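Local coordinates for protein transcriptional activator TenA-1 (PDB 2QZC) that is probably a TenA-like thiaminase with a heme oxygenase-like all-helical fold, cleaving thiamin or related pyrimidine compounds, at residues W127-V132 against L189-N194; L56-I61 against Y121-D126; V132-C137 against E173-A178; T116-Y121 against V196-G201. All blocks are in the same frame, centred on the assembly; numbering follows the deposited sequence.

Contact 1: W127-V132 against L189-N194; sequences WNKFLV and LNIFIN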
# COMPACT_ATOMS: atom_id res chain seq x y z
N TRP A 127 4.67 -11.33 -6.24
CA TRP A 127 4.93 -9.97 -6.68
C TRP A 127 5.36 -9.91 -8.15
O TRP A 127 4.83 -9.09 -8.91
CB TRP A 127 5.94 -9.27 -5.77
CG TRP A 127 6.54 -8.02 -6.33
CD1 TRP A 127 7.81 -7.87 -6.83
CD2 TRP A 127 5.89 -6.76 -6.49
NE1 TRP A 127 7.99 -6.57 -7.24
CE2 TRP A 127 6.83 -5.87 -7.05
CE3 TRP A 127 4.60 -6.28 -6.20
CZ2 TRP A 127 6.50 -4.53 -7.37
CZ3 TRP A 127 4.28 -4.94 -6.50
CH2 TRP A 127 5.23 -4.08 -7.05
N ASN A 128 6.32 -10.75 -8.54
CA ASN A 128 6.84 -10.66 -9.92
C ASN A 128 5.74 -10.92 -10.96
O ASN A 128 5.66 -10.22 -11.97
CB ASN A 128 8.01 -11.63 -10.17
CG ASN A 128 9.27 -11.22 -9.44
OD1 ASN A 128 9.38 -10.14 -8.90
ND2 ASN A 128 10.27 -12.11 -9.49
N LYS A 129 4.88 -11.91 -10.73
CA LYS A 129 3.78 -12.20 -11.67
C LYS A 129 2.80 -11.04 -11.73
O LYS A 129 2.35 -10.66 -12.81
CB LYS A 129 3.07 -13.50 -11.28
CG LYS A 129 3.94 -14.74 -11.44
CD LYS A 129 3.21 -16.02 -11.12
CE LYS A 129 4.14 -17.22 -11.24
NZ LYS A 129 3.46 -18.46 -10.81
N PHE A 130 2.44 -10.47 -10.58
CA PHE A 130 1.56 -9.31 -10.58
C PHE A 130 2.20 -8.15 -11.33
O PHE A 130 1.55 -7.47 -12.13
CB PHE A 130 1.17 -8.87 -9.17
CG PHE A 130 0.48 -7.53 -9.15
CD1 PHE A 130 -0.85 -7.43 -9.54
CD2 PHE A 130 1.20 -6.33 -8.92
CE1 PHE A 130 -1.47 -6.19 -9.61
CE2 PHE A 130 0.57 -5.10 -9.02
CZ PHE A 130 -0.75 -5.05 -9.36
N LEU A 131 3.47 -7.86 -11.04
CA LEU A 131 4.18 -6.74 -11.66
C LEU A 131 4.18 -6.84 -13.18
O LEU A 131 3.89 -5.86 -13.86
CB LEU A 131 5.61 -6.65 -11.07
CG LEU A 131 6.49 -5.54 -11.54
CD1 LEU A 131 5.89 -4.14 -11.34
CD2 LEU A 131 7.84 -5.72 -10.82
N VAL A 132 4.44 -8.03 -13.70
CA VAL A 132 4.39 -8.25 -15.13
C VAL A 132 2.95 -8.06 -15.64
O VAL A 132 2.74 -7.41 -16.69
CB VAL A 132 5.00 -9.60 -15.54
CG1 VAL A 132 4.77 -9.95 -16.98
CG2 VAL A 132 6.52 -9.59 -15.21
N LEU A 189 6.04 -13.80 -19.79
CA LEU A 189 5.63 -13.17 -21.04
C LEU A 189 4.16 -13.49 -21.35
O LEU A 189 3.42 -12.62 -21.82
CB LEU A 189 6.54 -13.61 -22.20
CG LEU A 189 6.14 -13.17 -23.60
CD1 LEU A 189 6.02 -11.65 -23.72
CD2 LEU A 189 7.16 -13.76 -24.62
N ASN A 190 3.74 -14.72 -21.09
CA ASN A 190 2.36 -15.13 -21.36
C ASN A 190 1.35 -14.39 -20.49
O ASN A 190 0.26 -14.06 -20.98
CB ASN A 190 2.23 -16.64 -21.25
CG ASN A 190 2.85 -17.36 -22.45
OD1 ASN A 190 3.02 -16.76 -23.52
ND2 ASN A 190 3.13 -18.65 -22.29
N ILE A 191 1.75 -14.04 -19.27
CA ILE A 191 0.90 -13.21 -18.38
C ILE A 191 0.77 -11.80 -18.99
O ILE A 191 -0.33 -11.23 -19.05
CB ILE A 191 1.48 -13.15 -16.95
CG1 ILE A 191 1.38 -14.52 -16.29
CG2 ILE A 191 0.74 -12.11 -16.07
CD1 ILE A 191 2.20 -14.67 -14.99
N PHE A 192 1.90 -11.21 -19.40
CA PHE A 192 1.95 -9.90 -20.03
C PHE A 192 1.06 -9.90 -21.28
O PHE A 192 0.27 -8.95 -21.51
CB PHE A 192 3.41 -9.57 -20.39
CG PHE A 192 3.68 -8.17 -20.85
CD1 PHE A 192 3.61 -7.85 -22.20
CD2 PHE A 192 4.10 -7.18 -19.95
CE1 PHE A 192 3.90 -6.57 -22.65
CE2 PHE A 192 4.42 -5.91 -20.39
CZ PHE A 192 4.31 -5.61 -21.76
N ILE A 193 1.18 -10.93 -22.11
CA ILE A 193 0.34 -11.05 -23.33
C ILE A 193 -1.16 -11.03 -22.97
O ILE A 193 -1.93 -10.31 -23.59
CB ILE A 193 0.67 -12.34 -24.14
CG1 ILE A 193 2.07 -12.22 -24.78
CG2 ILE A 193 -0.42 -12.62 -25.20
CD1 ILE A 193 2.63 -13.54 -25.34
N ASN A 194 -1.54 -11.78 -21.93
CA ASN A 194 -2.95 -11.79 -21.48
C ASN A 194 -3.41 -10.39 -21.08
O ASN A 194 -4.52 -9.97 -21.47
CB ASN A 194 -3.26 -12.81 -20.39
CG ASN A 194 -3.50 -14.20 -20.93
OD1 ASN A 194 -3.62 -14.39 -22.17
ND2 ASN A 194 -3.59 -15.20 -20.04
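Val132 and Lys129 of helix 127-148 meet Ile191 and Phe192 of helix 186-208 in a mostly buried, apolar helix-to-helix contact within the heme oxygenase-like bundle. The backbones come close, with the CA atoms of Val132 and Phe192 5.7 Å apart. Val132 reaches across with CG1, which sits 3.7 Å from Phe192 CB; that branch lies anti to the backbone N (chi1 171°), which brings it closest to CB, at the root of the phenylalanine. The ring is also approached by the backbone: Phe192 CD2 lies 3.5 Å from Val132 O, obliquely to the ring plane. One turn before Val132, Lys129 offers its aliphatic base to Ile191, whose CD1 is 4.0 Å from Lys129 CG, the two side chains crossing at about a right angle. Beyond CG the lysine is extended and leads its NZ away from this apolar patch, toward a bound glycerol, probably from the crystallisation liquor, to which it makes a weak hydrogen bond. Helix 110-125 adds Tyr122, which packs on both Lys129 and Ile191. Leu179 of helix 166-179 covers Val132, Val15 lies against Phe192, and Phe130, also on helix 127-148, packs on Ala58, Leu59 and Ala62 of helix 38-63.

Contact 2: L56-I61 against Y121-D126; sequences LRALLI and YYANLD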
# COMPACT_ATOMS: atom_id res chain seq x y z
N LEU A 56 -5.73 -1.09 -7.63
CA LEU A 56 -5.05 -0.61 -6.42
C LEU A 56 -5.10 -1.67 -5.34
O LEU A 56 -4.09 -1.92 -4.63
CB LEU A 56 -5.67 0.68 -5.92
CG LEU A 56 -5.42 1.92 -6.76
CD1 LEU A 56 -6.29 3.06 -6.31
CD2 LEU A 56 -3.98 2.33 -6.72
N ARG A 57 -6.27 -2.32 -5.16
CA ARG A 57 -6.34 -3.40 -4.17
C ARG A 57 -5.37 -4.53 -4.48
O ARG A 57 -4.68 -5.08 -3.59
CB ARG A 57 -7.77 -3.88 -4.01
CG ARG A 57 -8.69 -2.81 -3.40
CD ARG A 57 -10.10 -3.37 -3.31
NE ARG A 57 -11.08 -2.39 -2.81
CZ ARG A 57 -11.27 -2.10 -1.52
NH1 ARG A 57 -10.57 -2.68 -0.59
NH2 ARG A 57 -12.19 -1.22 -1.15
N ALA A 58 -5.31 -4.91 -5.75
CA ALA A 58 -4.36 -5.95 -6.19
C ALA A 58 -2.90 -5.53 -5.97
O ALA A 58 -2.11 -6.32 -5.46
CB ALA A 58 -4.64 -6.28 -7.67
N LEU A 59 -2.59 -4.28 -6.27
CA LEU A 59 -1.24 -3.73 -5.99
C LEU A 59 -0.88 -3.86 -4.50
O LEU A 59 0.23 -4.26 -4.15
CB LEU A 59 -1.12 -2.26 -6.39
CG LEU A 59 0.15 -1.48 -6.01
CD1 LEU A 59 1.36 -2.18 -6.61
CD2 LEU A 59 -0.01 -0.04 -6.45
N LEU A 60 -1.86 -3.53 -3.65
CA LEU A 60 -1.59 -3.61 -2.19
C LEU A 60 -1.26 -5.05 -1.75
O LEU A 60 -0.23 -5.28 -1.08
CB LEU A 60 -2.76 -3.05 -1.40
CG LEU A 60 -2.96 -1.54 -1.52
CD1 LEU A 60 -4.38 -1.12 -1.02
CD2 LEU A 60 -1.82 -0.81 -0.75
N ILE A 61 -2.05 -6.04 -2.19
CA ILE A 61 -1.79 -7.47 -1.90
C ILE A 61 -0.43 -7.86 -2.43
O ILE A 61 0.37 -8.50 -1.73
CB ILE A 61 -2.85 -8.44 -2.62
CG1 ILE A 61 -4.26 -8.23 -2.15
CG2 ILE A 61 -2.44 -9.93 -2.40
CD1 ILE A 61 -5.33 -8.84 -3.07
N TYR A 121 -5.66 -12.53 -9.18
CA TYR A 121 -5.13 -13.88 -9.19
C TYR A 121 -3.62 -13.84 -9.00
O TYR A 121 -3.08 -14.54 -8.10
CB TYR A 121 -5.53 -14.62 -10.48
CG TYR A 121 -4.86 -15.97 -10.60
CD1 TYR A 121 -5.31 -17.03 -9.85
CD2 TYR A 121 -3.79 -16.19 -11.43
CE1 TYR A 121 -4.69 -18.29 -9.90
CE2 TYR A 121 -3.16 -17.44 -11.48
CZ TYR A 121 -3.63 -18.49 -10.73
OH TYR A 121 -3.01 -19.72 -10.79
N TYR A 122 -2.93 -13.05 -9.80
CA TYR A 122 -1.47 -12.99 -9.70
C TYR A 122 -0.99 -12.26 -8.45
O TYR A 122 -0.01 -12.68 -7.84
CB TYR A 122 -0.85 -12.43 -11.01
CG TYR A 122 -1.02 -13.45 -12.10
CD1 TYR A 122 -0.36 -14.67 -12.02
CD2 TYR A 122 -1.89 -13.23 -13.17
CE1 TYR A 122 -0.57 -15.66 -13.01
CE2 TYR A 122 -2.10 -14.21 -14.13
CZ TYR A 122 -1.44 -15.40 -14.04
OH TYR A 122 -1.66 -16.41 -14.97
N ALA A 123 -1.74 -11.26 -8.02
CA ALA A 123 -1.38 -10.56 -6.74
C ALA A 123 -1.42 -11.50 -5.57
O ALA A 123 -0.55 -11.42 -4.67
CB ALA A 123 -2.30 -9.43 -6.48
N ASN A 124 -2.38 -12.41 -5.56
CA ASN A 124 -2.47 -13.41 -4.47
C ASN A 124 -1.39 -14.49 -4.50
O ASN A 124 -1.20 -15.20 -3.48
CB ASN A 124 -3.86 -14.01 -4.43
CG ASN A 124 -4.87 -13.05 -3.78
OD1 ASN A 124 -4.73 -12.75 -2.63
ND2 ASN A 124 -5.94 -12.76 -4.47
N LEU A 125 -0.68 -14.58 -5.61
CA LEU A 125 0.41 -15.55 -5.77
C LEU A 125 1.82 -15.02 -5.59
O LEU A 125 2.61 -15.62 -4.89
CB LEU A 125 0.34 -16.22 -7.14
CG LEU A 125 -0.89 -17.09 -7.43
CD1 LEU A 125 -0.67 -17.66 -8.82
CD2 LEU A 125 -1.08 -18.17 -6.38
N ASP A 126 2.16 -13.93 -6.25
CA ASP A 126 3.56 -13.52 -6.37
C ASP A 126 3.74 -12.09 -6.83
O ASP A 126 3.04 -11.67 -7.76
CB ASP A 126 4.11 -14.46 -7.47
CG ASP A 126 5.55 -14.35 -7.70
OD1 ASP A 126 6.33 -14.83 -6.87
OD2 ASP A 126 5.91 -13.84 -8.75
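Ala58 and Ile61, one turn apart on helix 38-63, both pack on Ala123 of helix 110-125. The segment axes run nearly parallel, 16° apart, and approach to 8.4 Å, a spacing that the two alanines permit. Ala123 directs its methyl at the facing helix: CB lies 3.3 Å from Ala58 O and 4.1 Å from Ala58 CB. One turn on, Ile61 brings its branched CB to 4.0 Å from Ala123 CB. The CG2 methyl of Ile61, anti to its backbone N, is carried onto the polar rim of helix 110-125, where it touches Ala123 O at 3.3 Å and Asn124 OD1 at 3.6 Å. The Asn124 side chain runs at a slant to that of Ile61, with OD1 near both CG2 and CD1 of the isoleucine, while ND2 makes a weak hydrogen bond back to Tyr120 O. Phe130 of helix 127-148 also packs on Ala58, while Ile61 and Leu60 pack on Ser64 and Ser63 of the second subunit, so the contact borders the dimer interface. Across the two segments the chemistry is aliphatic carbon against aliphatic carbon and methyl against carbonyl oxygen. Cohesion therefore rests on the fit of Ile61 and Ala58 against the small Ala123, and the amide of Asn124 contributes to the pairing through its touch on Ile61 rather than through a polar bond.

Contact 3: V132-C137 against E173-A178; sequences VAWTPC and EAILYA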
# COMPACT_ATOMS: atom_id res chain seq x y z
N VAL A 132 4.44 -8.03 -13.70
CA VAL A 132 4.39 -8.25 -15.13
C VAL A 132 2.95 -8.06 -15.64
O VAL A 132 2.74 -7.41 -16.69
CB VAL A 132 5.00 -9.60 -15.54
CG1 VAL A 132 4.77 -9.95 -16.98
CG2 VAL A 132 6.52 -9.59 -15.21
N ALA A 133 1.95 -8.59 -14.91
CA ALA A 133 0.55 -8.43 -15.32
C ALA A 133 0.08 -6.99 -15.33
O ALA A 133 -0.82 -6.65 -16.09
CB ALA A 133 -0.34 -9.27 -14.41
N TRP A 134 0.64 -6.17 -14.46
CA TRP A 134 0.28 -4.77 -14.27
C TRP A 134 0.97 -3.81 -15.23
O TRP A 134 0.48 -2.72 -15.48
CB TRP A 134 0.67 -4.42 -12.81
CG TRP A 134 0.26 -3.10 -12.29
CD1 TRP A 134 -0.93 -2.47 -12.50
CD2 TRP A 134 1.02 -2.25 -11.43
NE1 TRP A 134 -0.96 -1.29 -11.78
CE2 TRP A 134 0.22 -1.12 -11.12
CE3 TRP A 134 2.30 -2.34 -10.87
CZ2 TRP A 134 0.69 -0.04 -10.31
CZ3 TRP A 134 2.76 -1.30 -10.04
CH2 TRP A 134 1.94 -0.19 -9.77
N THR A 135 2.10 -4.22 -15.81
CA THR A 135 2.92 -3.32 -16.64
C THR A 135 2.21 -2.83 -17.90
O THR A 135 2.31 -1.65 -18.18
CB THR A 135 4.28 -3.95 -16.92
OG1 THR A 135 4.96 -4.09 -15.66
CG2 THR A 135 5.12 -3.03 -17.81
N PRO A 136 1.44 -3.69 -18.63
CA PRO A 136 0.77 -3.14 -19.82
C PRO A 136 -0.15 -1.95 -19.57
O PRO A 136 -0.09 -0.94 -20.30
CB PRO A 136 0.02 -4.36 -20.36
CG PRO A 136 0.92 -5.51 -19.96
CD PRO A 136 1.32 -5.16 -18.57
N CYS A 137 -0.96 -2.01 -18.52
CA CYS A 137 -1.83 -0.92 -18.16
C CYS A 137 -1.04 0.36 -17.85
O CYS A 137 -1.32 1.43 -18.39
CB CYS A 137 -2.62 -1.34 -16.94
SG CYS A 137 -3.51 -0.06 -16.24
N GLU A 173 8.73 5.21 -13.96
CA GLU A 173 10.13 4.93 -13.65
C GLU A 173 10.30 4.01 -12.44
O GLU A 173 11.12 3.11 -12.49
CB GLU A 173 10.90 6.24 -13.44
CG GLU A 173 11.09 7.00 -14.73
CD GLU A 173 11.65 8.42 -14.57
OE1 GLU A 173 11.83 8.90 -13.42
OE2 GLU A 173 11.86 9.04 -15.63
N ALA A 174 9.51 4.23 -11.38
CA ALA A 174 9.58 3.39 -10.18
C ALA A 174 9.14 1.93 -10.49
O ALA A 174 9.73 0.98 -10.00
CB ALA A 174 8.74 3.98 -9.06
N ILE A 175 8.11 1.79 -11.33
CA ILE A 175 7.63 0.47 -11.74
C ILE A 175 8.69 -0.26 -12.56
O ILE A 175 8.95 -1.43 -12.32
CB ILE A 175 6.28 0.62 -12.50
CG1 ILE A 175 5.19 1.10 -11.53
CG2 ILE A 175 5.90 -0.74 -13.21
CD1 ILE A 175 3.92 1.66 -12.22
N LEU A 176 9.33 0.46 -13.49
CA LEU A 176 10.37 -0.13 -14.33
C LEU A 176 11.61 -0.51 -13.51
O LEU A 176 12.23 -1.52 -13.82
CB LEU A 176 10.72 0.74 -15.54
CG LEU A 176 9.61 0.93 -16.60
CD1 LEU A 176 10.09 1.75 -17.79
CD2 LEU A 176 9.02 -0.41 -17.11
N TYR A 177 11.97 0.28 -12.48
CA TYR A 177 13.08 -0.06 -11.57
C TYR A 177 12.78 -1.42 -10.88
O TYR A 177 13.66 -2.29 -10.75
CB TYR A 177 13.25 1.10 -10.56
CG TYR A 177 14.37 1.01 -9.55
CD1 TYR A 177 15.70 0.81 -9.96
CD2 TYR A 177 14.13 1.22 -8.19
CE1 TYR A 177 16.75 0.74 -9.02
CE2 TYR A 177 15.18 1.18 -7.23
CZ TYR A 177 16.47 0.93 -7.66
OH TYR A 177 17.49 0.89 -6.74
N ALA A 178 11.53 -1.61 -10.45
CA ALA A 178 11.12 -2.89 -9.85
C ALA A 178 11.11 -4.03 -10.89
O ALA A 178 11.53 -5.13 -10.62
CB ALA A 178 9.75 -2.78 -9.21
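The indole of Trp134 meets Ile175 at the outer end of its six-membered ring. Ile175 CD1 lies 4.1 Å from the centroid of that ring and 30° off its normal, an off-centre CH-pi contact, and its nearest ring atom is Trp134 CH2 at 3.7 Å. Ile175 CG1 is equally near Trp134 CZ3, also 3.7 Å, so the last two carbons of the isoleucine lie together against the benzo end, the side chains crossing at about a right angle. The indole also stacks with Phe130 one turn earlier, and Leu59, Met55 and Ile74 touch it as well. This joins helix 127-148 to helix 166-179 inside the all-helical bundle of the TenA family. Trp134 CG stands anti to the backbone N (chi1 -173°), a torsion that carries the indole across to helix 166-179. With an alanine at this position, Ile175 CD1 would probably lose its aromatic partner and a gap would open between Ile175, Leu59 and Phe130. Thr135 touches Ile175 more loosely, with OG1 4.3 Å from Ile175 CG2; that hydroxyl is hydrogen-bonded to Leu131 O. Helix 127-148 is kinked here: Pro136 has no backbone N-H to give, and the N of Cys137 also makes no bond to the turn before.

Contact 4: T116-Y121 against V196-G201; sequences TRHLYY and VRFEIG. With IMD (imidazole), chain C.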
# COMPACT_ATOMS: atom_id res chain seq x y z
N THR A 116 -9.91 -7.50 -14.07
CA THR A 116 -9.67 -7.28 -12.63
C THR A 116 -9.39 -8.60 -11.90
O THR A 116 -8.52 -8.65 -11.04
CB THR A 116 -10.81 -6.48 -11.98
OG1 THR A 116 -12.03 -7.22 -12.07
CG2 THR A 116 -10.93 -5.08 -12.57
N ARG A 117 -10.15 -9.67 -12.20
CA ARG A 117 -9.90 -10.95 -11.54
C ARG A 117 -8.53 -11.53 -11.89
O ARG A 117 -7.90 -12.23 -11.07
CB ARG A 117 -11.07 -11.93 -11.73
CG ARG A 117 -12.17 -11.78 -10.71
CD ARG A 117 -12.75 -10.39 -10.60
NE ARG A 117 -13.80 -10.33 -9.60
CZ ARG A 117 -14.32 -9.19 -9.13
NH1 ARG A 117 -13.92 -8.01 -9.56
NH2 ARG A 117 -15.30 -9.27 -8.25
N HIS A 118 -8.06 -11.26 -13.10
CA HIS A 118 -6.69 -11.64 -13.57
C HIS A 118 -5.63 -10.98 -12.66
O HIS A 118 -4.71 -11.63 -12.16
CB HIS A 118 -6.57 -11.19 -15.03
CG HIS A 118 -5.20 -11.19 -15.65
ND1 HIS A 118 -4.53 -12.34 -16.03
CD2 HIS A 118 -4.44 -10.15 -16.06
CE1 HIS A 118 -3.42 -11.98 -16.65
NE2 HIS A 118 -3.35 -10.66 -16.69
N LEU A 119 -5.77 -9.66 -12.42
CA LEU A 119 -4.81 -8.94 -11.54
C LEU A 119 -4.84 -9.51 -10.13
O LEU A 119 -3.80 -9.71 -9.53
CB LEU A 119 -5.07 -7.43 -11.53
CG LEU A 119 -4.91 -6.74 -12.87
CD1 LEU A 119 -5.23 -5.24 -12.68
CD2 LEU A 119 -3.50 -6.91 -13.44
N TYR A 120 -6.05 -9.75 -9.58
CA TYR A 120 -6.11 -10.32 -8.25
C TYR A 120 -5.45 -11.69 -8.17
O TYR A 120 -4.80 -12.01 -7.15
CB TYR A 120 -7.57 -10.43 -7.74
CG TYR A 120 -8.23 -9.14 -7.27
CD1 TYR A 120 -7.81 -8.53 -6.11
CD2 TYR A 120 -9.32 -8.55 -7.96
CE1 TYR A 120 -8.46 -7.41 -5.63
CE2 TYR A 120 -9.96 -7.43 -7.48
CZ TYR A 120 -9.49 -6.83 -6.33
OH TYR A 120 -10.15 -5.73 -5.85
N TYR A 121 -5.66 -12.53 -9.18
CA TYR A 121 -5.13 -13.88 -9.19
C TYR A 121 -3.62 -13.84 -9.00
O TYR A 121 -3.08 -14.54 -8.10
CB TYR A 121 -5.53 -14.62 -10.48
CG TYR A 121 -4.86 -15.97 -10.60
CD1 TYR A 121 -5.31 -17.03 -9.85
CD2 TYR A 121 -3.79 -16.19 -11.43
CE1 TYR A 121 -4.69 -18.29 -9.90
CE2 TYR A 121 -3.16 -17.44 -11.48
CZ TYR A 121 -3.63 -18.49 -10.73
OH TYR A 121 -3.01 -19.72 -10.79
N VAL A 196 -2.26 -7.54 -22.21
CA VAL A 196 -2.41 -6.77 -23.45
C VAL A 196 -3.72 -7.17 -24.17
O VAL A 196 -4.46 -6.31 -24.66
CB VAL A 196 -1.18 -6.92 -24.39
CG1 VAL A 196 -1.44 -6.20 -25.74
CG2 VAL A 196 0.07 -6.38 -23.70
N ARG A 197 -4.05 -8.46 -24.20
CA ARG A 197 -5.33 -8.89 -24.79
C ARG A 197 -6.50 -8.25 -24.04
O ARG A 197 -7.48 -7.82 -24.65
CB ARG A 197 -5.50 -10.39 -24.78
CG ARG A 197 -4.53 -11.14 -25.71
CD ARG A 197 -4.87 -12.63 -25.73
NE ARG A 197 -3.87 -13.39 -26.51
CZ ARG A 197 -3.85 -13.49 -27.83
NH1 ARG A 197 -4.71 -12.87 -28.60
NH2 ARG A 197 -2.88 -14.24 -28.37
N PHE A 198 -6.41 -8.16 -22.71
CA PHE A 198 -7.49 -7.56 -21.95
C PHE A 198 -7.60 -6.05 -22.23
O PHE A 198 -8.71 -5.51 -22.22
CB PHE A 198 -7.33 -7.80 -20.44
CG PHE A 198 -7.60 -9.20 -20.01
CD1 PHE A 198 -8.85 -9.75 -20.23
CD2 PHE A 198 -6.72 -9.91 -19.20
CE1 PHE A 198 -9.16 -11.05 -19.80
CE2 PHE A 198 -6.97 -11.17 -18.79
CZ PHE A 198 -8.20 -11.77 -19.06
N GLU A 199 -6.48 -5.37 -22.43
CA GLU A 199 -6.52 -3.93 -22.77
C GLU A 199 -7.22 -3.71 -24.09
O GLU A 199 -8.09 -2.83 -24.23
CB GLU A 199 -5.10 -3.37 -22.83
CG GLU A 199 -4.44 -3.20 -21.48
CD GLU A 199 -5.07 -2.11 -20.65
OE1 GLU A 199 -5.82 -1.25 -21.17
OE2 GLU A 199 -4.80 -2.08 -19.42
N ILE A 200 -6.86 -4.50 -25.10
CA ILE A 200 -7.52 -4.42 -26.41
C ILE A 200 -9.04 -4.65 -26.24
O ILE A 200 -9.87 -3.88 -26.76
CB ILE A 200 -6.92 -5.44 -27.39
CG1 ILE A 200 -5.46 -5.10 -27.68
CG2 ILE A 200 -7.73 -5.47 -28.70
CD1 ILE A 200 -4.65 -6.27 -28.30
N GLY A 201 -9.39 -5.70 -25.51
CA GLY A 201 -10.78 -6.00 -25.23
C GLY A 201 -11.49 -4.92 -24.47
O GLY A 201 -12.69 -4.68 -24.67
N1 IMD C . -6.71 -0.39 -18.27
C2 IMD C . -6.69 0.78 -17.68
N3 IMD C . -7.95 1.08 -17.38
C4 IMD C . -8.74 0.08 -17.76
C5 IMD C . -7.95 -0.89 -18.33
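Aromatic contact carries the pairing of His118 with Phe198, which links helix 110-125 to helix 186-208 although their nearest CA atoms, those of the same two residues, are 9.4 Å apart. Phe198 CE2 rests over one face of the imidazole, displaced toward the rim, and is 3.6 Å from His118 CG. The ring planes lie at 57° and the centroids 5.0 Å apart, an oblique meeting. His118 CG is anti to the backbone N (chi1 168°), which sends the imidazole across to helix 186-208, where NE2 is hydrogen-bonded to Ser195 OG. Tyr115 meets the Phe198 ring with its own.

Polar interactions gather at Glu199, one residue on from Phe198. Its chain is bent at chi2 and presents its carboxylate to a bound imidazole, probably from the crystallisation liquor: N1 of the ligand donates to Glu199 OE2 at 2.8 Å, with an angle of 163° at the hydrogen. The same OE2 is hydrogen-bonded to Tyr115 OH, and Asp48 OD1 also binds the imidazole. An alanine here would probably leave the imidazole N1 and Tyr115 OH without the partner they now share at OE2.

Glu199, which is buried, and Asp48 thus both hold a small nitrogen heterocycle, consistent with a pocket for a nitrogen-bearing ring, perhaps the pyrimidine of a thiamin-like substrate.

Overall arrangement
Contacts 1 and 3 are buried and share helix 127-148, which meets helix 186-208 in the first and helix 166-179 in the third; Val132 lies in both but packs across only in contact 1. Both are largely apolar, though only contact 3 has a CH-pi interaction. Contacts 2 and 4 use helix 110-125 and are partly buried: contact 2 sets Ile61 and two alanines together beside the second subunit, whereas contact 4, which shares helix 186-208 with contact 1, is aromatic and adjoins a polar ligand site. Ile191 CD1 of contact 1 touches Tyr122 CE1 of contact 2 at 3.5 Å, and Cys137 CB of contact 3 lies 3.4 Å from Glu199 OE2 of contact 4, bringing the core up to the imidazole site.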